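Local coordinates for putative electron transport related protein (Corynebacterium diphtheriae, PDB 4PQ1), which probably acts as a DsbF-like thiol-disulfide oxidoreductase with a thioredoxin-type fold, exchanging electrons through a paired-cysteine disulfide, at residues 139-144 and 148-153; 71-76 and 152-157. All coordinates share one frame; numbering follows the deposited sequence.

Interaction 1 of 2, residues 139-144 and 148-153; sequences AVFLRE and QDLIKV
The guanidinium of Arg-143 presents its edge to the carboxylate of Asp-149, while Phe-141 CD1 sits over one of its faces, 3.7 Å above the plane and offset toward the rim. The salt bridge is uneven: NH1 reaches OD2 at 3.0 Å, nearly straight, whereas NH2 makes only a weak bond to OD1 at 3.4 Å. The two planes lie 70° apart, and OD2 is approached from above the carboxylate plane. With CG between N and C (chi1 58°) and the chain extended on to NE, the guanidinium reaches Asp-149. NH1 also donates to Glu-144 O (3.0 Å), and NE pairs with Glu-13, so three acceptor groups fix the guanidinium; Asp-149 OD2 in turn accepts Thr-146 N. At the edge of the Phe-141 ring, Val-153 CG2 comes to 4.1 Å from CZ. This is the closing strand-helix unit of the thioredoxin fold: strand 139-141 and helix 148-153 run nearly antiparallel at 170°, their axes 10.4 Å apart. Leu-150 CD2 meets Phe-141 CE2 obliquely at 3.8 Å, the two side chains running antiparallel past one another. Both Val-153 methyls touch Ala-139 CB from the helix side, CG2 at 3.9 Å; Val-130 and Phe-15 also touch Val-153.

Interaction 2 of 2, residues 71-76 and 152-157; sequences EYLGDK and KVIDSL
Tyr-72 OH donates a short hydrogen bond of 2.7 Å to Asp-155 OD1, which accepts on its syn lone pair, the one on the side of the other carboxylate oxygen. The side chains cross at about a right angle, with ring and carboxylate planes 53° apart, and OD1 lies at the edge of the ring, near its plane. The same edge meets an apolar group: Ile-154 CG2 is 3.9 Å from Tyr-72 CE1, so the phenol bridges the hydrophobic interior and a polar rim. Deeper in, Leu-73 CD2 packs 3.6 Å from Ile-154 CD1 and 3.9 Å from Ile-154 CG2, one leucine methyl serving both isoleucine ends.

Tyr-72 holds CG opposite the main-chain N (chi1 177°), which sends the ring across to helix 147-156. Next along the chain from Asp-155, Ser-156 OG donates to Val-153 O at 2.7 Å, in the carbonyl plane and on a lone pair, while Leu-157 N reaches Ile-154 O at 2.9 Å. On the partner segment, Gly-74 is the first residue to leave helical angles, with phi 57°, and the chain turns so that Lys-76 joins Ile-46 by backbone hydrogen bonding.

Leu-73 and Ile-154 both rest on Ile-46 and Val-48 of strand 46-52, and Ile-154 touches Val-130 of strand 127-131 as well, which places helices 63-73 and 147-156 side by side on one face of the central sheet.

From the N terminus, the chain passes the Cys-56 to Cys-59 disulfide and runs along helix 63-73, whose last residues open 71-76, the first partner of interaction 2. It closes only at 152-157, after a loop of 75 intervening residues that includes helix 89-98 and strands 77-83, 105-107 and 127-131. Interaction 1 is a short closure at the far end of that span, 139-144 meeting 148-153 with three residues between them, and the two share helix 147-156, with Lys-152 and Val-153 in common. Their centres lie 12 Å apart, joined where Ile-151 CD1 packs 3.9 Å from Tyr-72 CD2. Helix 147-156 is thus tied to strand 137-141 locally and to helix 63-73 over long range.

Interaction 1 of 2, residues 139-144 and 148-153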
loop_
_atom_site.group_PDB
_atom_site.type_symbol
_atom_site.label_atom_id
_atom_site.label_comp_id
_atom_site.label_asym_id
_atom_site.label_seq_id
_atom_site.Cartn_x
_atom_site.Cartn_y
_atom_site.Cartn_z
ATOM N N ALA A 139 3.402 6.755 -7.856
ATOM C CA ALA A 139 3.934 7.520 -6.740
ATOM C C ALA A 139 4.352 6.573 -5.621
ATOM O O ALA A 139 3.662 5.596 -5.339
ATOM C CB ALA A 139 2.902 8.530 -6.241
ATOM N N VAL A 140 5.495 6.856 -5.005
ATOM C CA VAL A 140 5.899 6.166 -3.787
ATOM C C VAL A 140 6.143 7.167 -2.666
ATOM O O VAL A 140 6.905 8.119 -2.828
ATOM C CB VAL A 140 7.169 5.322 -3.996
ATOM C CG1 VAL A 140 7.575 4.624 -2.670
ATOM C CG2 VAL A 140 6.960 4.320 -5.145
ATOM N N PHE A 141 5.485 6.951 -1.534
ATOM C CA PHE A 141 5.602 7.842 -0.385
ATOM C C PHE A 141 6.331 7.151 0.755
ATOM O O PHE A 141 5.828 6.165 1.303
ATOM C CB PHE A 141 4.220 8.299 0.095
ATOM C CG PHE A 141 3.494 9.190 -0.881
ATOM C CD1 PHE A 141 3.731 10.553 -0.901
ATOM C CD2 PHE A 141 2.551 8.663 -1.760
ATOM C CE1 PHE A 141 3.062 11.376 -1.798
ATOM C CE2 PHE A 141 1.884 9.480 -2.652
ATOM C CZ PHE A 141 2.138 10.842 -2.674
ATOM N N LEU A 142 7.513 7.660 1.104
ATOM C CA LEU A 142 8.315 7.094 2.189
ATOM C C LEU A 142 8.071 7.897 3.467
ATOM O O LEU A 142 8.996 8.348 4.144
ATOM C CB LEU A 142 9.800 7.091 1.823
ATOM C CG LEU A 142 10.107 6.375 0.495
ATOM C CD1 LEU A 142 11.578 6.517 0.125
ATOM C CD2 LEU A 142 9.678 4.900 0.537
ATOM N N ARG A 143 6.797 8.066 3.776
ATOM C CA ARG A 143 6.368 8.917 4.847
ATOM C C ARG A 143 4.897 8.665 5.026
ATOM O O ARG A 143 4.263 8.084 4.150
ATOM C CB ARG A 143 6.642 10.392 4.550
ATOM C CG ARG A 143 5.987 10.912 3.280
ATOM C CD ARG A 143 5.924 12.431 3.308
ATOM N NE ARG A 143 5.410 13.020 2.076
ATOM C CZ ARG A 143 4.144 13.365 1.878
ATOM N NH1 ARG A 143 3.246 13.174 2.831
ATOM N NH2 ARG A 143 3.773 13.908 0.725
ATOM N N GLU A 144 4.386 9.039 6.198
ATOM C CA GLU A 144 2.962 9.152 6.420
ATOM C C GLU A 144 2.340 10.051 5.334
ATOM O O GLU A 144 2.956 11.042 4.912
ATOM C CB GLU A 144 2.707 9.728 7.818
ATOM C CG GLU A 144 1.248 9.839 8.192
ATOM C CD GLU A 144 1.037 10.287 9.645
ATOM O OE1 GLU A 144 -0.146 10.477 10.019
ATOM O OE2 GLU A 144 2.042 10.458 10.392
ATOM N N GLN A 148 -5.304 13.597 0.823
ATOM C CA GLN A 148 -5.201 14.481 -0.329
ATOM C C GLN A 148 -3.883 14.238 -1.094
ATOM O O GLN A 148 -3.821 14.451 -2.315
ATOM C CB GLN A 148 -5.337 15.944 0.113
ATOM C CG GLN A 148 -5.755 16.930 -0.993
ATOM C CD GLN A 148 -6.933 16.443 -1.834
ATOM O OE1 GLN A 148 -6.749 15.949 -2.946
ATOM N NE2 GLN A 148 -8.143 16.587 -1.307
ATOM N N ASP A 149 -2.843 13.794 -0.381
ATOM C CA ASP A 149 -1.610 13.308 -1.018
ATOM C C ASP A 149 -1.979 12.288 -2.079
ATOM O O ASP A 149 -1.581 12.390 -3.242
ATOM C CB ASP A 149 -0.660 12.645 -0.008
ATOM C CG ASP A 149 0.114 13.639 0.848
ATOM O OD1 ASP A 149 0.535 14.701 0.335
ATOM O OD2 ASP A 149 0.327 13.327 2.049
ATOM N N LEU A 150 -2.775 11.313 -1.660
ATOM C CA LEU A 150 -3.119 10.179 -2.493
ATOM C C LEU A 150 -4.133 10.548 -3.546
ATOM O O LEU A 150 -3.991 10.155 -4.696
ATOM C CB LEU A 150 -3.655 9.044 -1.640
ATOM C CG LEU A 150 -2.649 8.615 -0.573
ATOM C CD1 LEU A 150 -3.221 7.499 0.275
ATOM C CD2 LEU A 150 -1.355 8.176 -1.222
ATOM N N ILE A 151 -5.149 11.303 -3.153
ATOM C CA ILE A 151 -6.199 11.690 -4.078
ATOM C C ILE A 151 -5.634 12.484 -5.267
ATOM O O ILE A 151 -6.023 12.263 -6.396
ATOM C CB ILE A 151 -7.306 12.501 -3.361
ATOM C CG1 ILE A 151 -8.252 11.547 -2.627
ATOM C CG2 ILE A 151 -8.111 13.334 -4.362
ATOM C CD1 ILE A 151 -9.208 12.244 -1.701
ATOM N N LYS A 152 -4.701 13.386 -5.001
ATOM C CA LYS A 152 -4.083 14.167 -6.048
ATOM C C LYS A 152 -3.430 13.276 -7.084
ATOM O O LYS A 152 -3.580 13.506 -8.285
ATOM C CB LYS A 152 -3.060 15.135 -5.465
ATOM C CG LYS A 152 -3.708 16.337 -4.823
ATOM C CD LYS A 152 -2.687 17.397 -4.460
ATOM C CE LYS A 152 -3.386 18.685 -4.043
ATOM N NZ LYS A 152 -2.426 19.754 -3.645
ATOM N N VAL A 153 -2.721 12.254 -6.622
ATOM C CA VAL A 153 -2.155 11.276 -7.526
ATOM C C VAL A 153 -3.278 10.512 -8.199
ATOM O O VAL A 153 -3.265 10.328 -9.423
ATOM C CB VAL A 153 -1.241 10.268 -6.824
ATOM C CG1 VAL A 153 -0.663 9.295 -7.870
ATOM C CG2 VAL A 153 -0.135 10.987 -6.058
#

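Interaction 2 of 2, residues 71-76 and 152-157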
loop_
_atom_site.group_PDB
_atom_site.type_symbol
_atom_site.label_atom_id
_atom_site.label_comp_id
_atom_site.label_asym_id
_atom_site.label_seq_id
_atom_site.Cartn_x
_atom_site.Cartn_y
_atom_site.Cartn_z
ATOM N N GLU A 71 -12.566 4.554 0.170
ATOM C CA GLU A 71 -13.929 4.913 -0.165
ATOM C C GLU A 71 -13.997 5.800 -1.409
ATOM O O GLU A 71 -14.900 5.651 -2.215
ATOM C CB GLU A 71 -14.583 5.619 1.014
ATOM C CG GLU A 71 -14.780 4.710 2.209
ATOM C CD GLU A 71 -15.328 5.450 3.406
ATOM O OE1 GLU A 71 -15.320 6.701 3.383
ATOM O OE2 GLU A 71 -15.766 4.786 4.368
ATOM N N TYR A 72 -13.050 6.724 -1.545
ATOM C CA TYR A 72 -13.031 7.649 -2.672
ATOM C C TYR A 72 -12.821 6.888 -3.983
ATOM O O TYR A 72 -13.378 7.254 -5.016
ATOM C CB TYR A 72 -11.936 8.706 -2.475
ATOM C CG TYR A 72 -11.756 9.688 -3.624
ATOM C CD1 TYR A 72 -10.948 9.379 -4.716
ATOM C CD2 TYR A 72 -12.373 10.936 -3.602
ATOM C CE1 TYR A 72 -10.770 10.290 -5.770
ATOM C CE2 TYR A 72 -12.203 11.853 -4.647
ATOM C CZ TYR A 72 -11.404 11.522 -5.722
ATOM O OH TYR A 72 -11.240 12.425 -6.746
ATOM N N LEU A 73 -12.028 5.820 -3.929
ATOM C CA LEU A 73 -11.754 5.023 -5.121
ATOM C C LEU A 73 -12.989 4.242 -5.545
ATOM O O LEU A 73 -13.289 4.139 -6.734
ATOM C CB LEU A 73 -10.580 4.073 -4.881
ATOM C CG LEU A 73 -9.180 4.694 -4.860
ATOM C CD1 LEU A 73 -8.208 3.824 -4.065
ATOM C CD2 LEU A 73 -8.670 4.884 -6.287
ATOM N N GLY A 74 -13.702 3.698 -4.568
ATOM C CA GLY A 74 -14.946 2.995 -4.816
ATOM C C GLY A 74 -14.795 1.842 -5.783
ATOM O O GLY A 74 -14.002 0.929 -5.548
ATOM N N ASP A 75 -15.557 1.899 -6.875
ATOM C CA ASP A 75 -15.526 0.880 -7.928
ATOM C C ASP A 75 -14.183 0.816 -8.639
ATOM O O ASP A 75 -13.695 -0.257 -8.996
ATOM C CB ASP A 75 -16.615 1.156 -8.961
ATOM C CG ASP A 75 -17.743 0.167 -8.885
ATOM O OD1 ASP A 75 -17.560 -0.879 -8.230
ATOM O OD2 ASP A 75 -18.805 0.428 -9.486
ATOM N N LYS A 76 -13.605 1.992 -8.839
ATOM C CA LYS A 76 -12.428 2.182 -9.670
ATOM C C LYS A 76 -11.163 1.560 -9.096
ATOM O O LYS A 76 -10.152 1.451 -9.792
ATOM C CB LYS A 76 -12.218 3.674 -9.888
ATOM C CG LYS A 76 -13.446 4.360 -10.465
ATOM C CD LYS A 76 -13.912 3.653 -11.737
ATOM C CE LYS A 76 -14.782 4.559 -12.602
ATOM N NZ LYS A 76 -16.014 4.976 -11.885
ATOM N N LYS A 152 -4.701 13.386 -5.001
ATOM C CA LYS A 152 -4.083 14.167 -6.048
ATOM C C LYS A 152 -3.430 13.276 -7.084
ATOM O O LYS A 152 -3.580 13.506 -8.285
ATOM C CB LYS A 152 -3.060 15.135 -5.465
ATOM C CG LYS A 152 -3.708 16.337 -4.823
ATOM C CD LYS A 152 -2.687 17.397 -4.460
ATOM C CE LYS A 152 -3.386 18.685 -4.043
ATOM N NZ LYS A 152 -2.426 19.754 -3.645
ATOM N N VAL A 153 -2.721 12.254 -6.622
ATOM C CA VAL A 153 -2.155 11.276 -7.526
ATOM C C VAL A 153 -3.278 10.512 -8.199
ATOM O O VAL A 153 -3.265 10.328 -9.423
ATOM C CB VAL A 153 -1.241 10.268 -6.824
ATOM C CG1 VAL A 153 -0.663 9.295 -7.870
ATOM C CG2 VAL A 153 -0.135 10.987 -6.058
ATOM N N ILE A 154 -4.239 10.065 -7.396
ATOM C CA ILE A 154 -5.365 9.277 -7.909
ATOM C C ILE A 154 -5.980 9.972 -9.115
ATOM O O ILE A 154 -6.076 9.386 -10.189
ATOM C CB ILE A 154 -6.461 9.041 -6.837
ATOM C CG1 ILE A 154 -5.964 8.092 -5.739
ATOM C CG2 ILE A 154 -7.721 8.453 -7.468
ATOM C CD1 ILE A 154 -5.549 6.742 -6.266
ATOM N N ASP A 155 -6.347 11.238 -8.937
ATOM C CA ASP A 155 -6.975 12.021 -9.990
ATOM C C ASP A 155 -6.148 12.099 -11.286
ATOM O O ASP A 155 -6.699 12.076 -12.385
ATOM C CB ASP A 155 -7.265 13.424 -9.466
ATOM C CG ASP A 155 -8.442 13.448 -8.517
ATOM O OD1 ASP A 155 -9.222 12.467 -8.525
ATOM O OD2 ASP A 155 -8.597 14.442 -7.772
ATOM N N SER A 156 -4.828 12.184 -11.158
ATOM C CA SER A 156 -3.959 12.280 -12.321
ATOM C C SER A 156 -3.962 10.998 -13.152
ATOM O O SER A 156 -3.522 10.998 -14.299
ATOM C CB SER A 156 -2.530 12.620 -11.890
ATOM O OG SER A 156 -1.827 11.478 -11.430
ATOM N N LEU A 157 -4.468 9.910 -12.584
ATOM C CA LEU A 157 -4.492 8.627 -13.287
ATOM C C LEU A 157 -5.776 8.457 -14.085
ATOM O O LEU A 157 -6.180 9.358 -14.821
ATOM C CB LEU A 157 -4.343 7.470 -12.301
ATOM C CG LEU A 157 -3.056 7.406 -11.478
ATOM C CD1 LEU A 157 -3.168 6.291 -10.462
ATOM C CD2 LEU A 157 -1.839 7.196 -12.367
#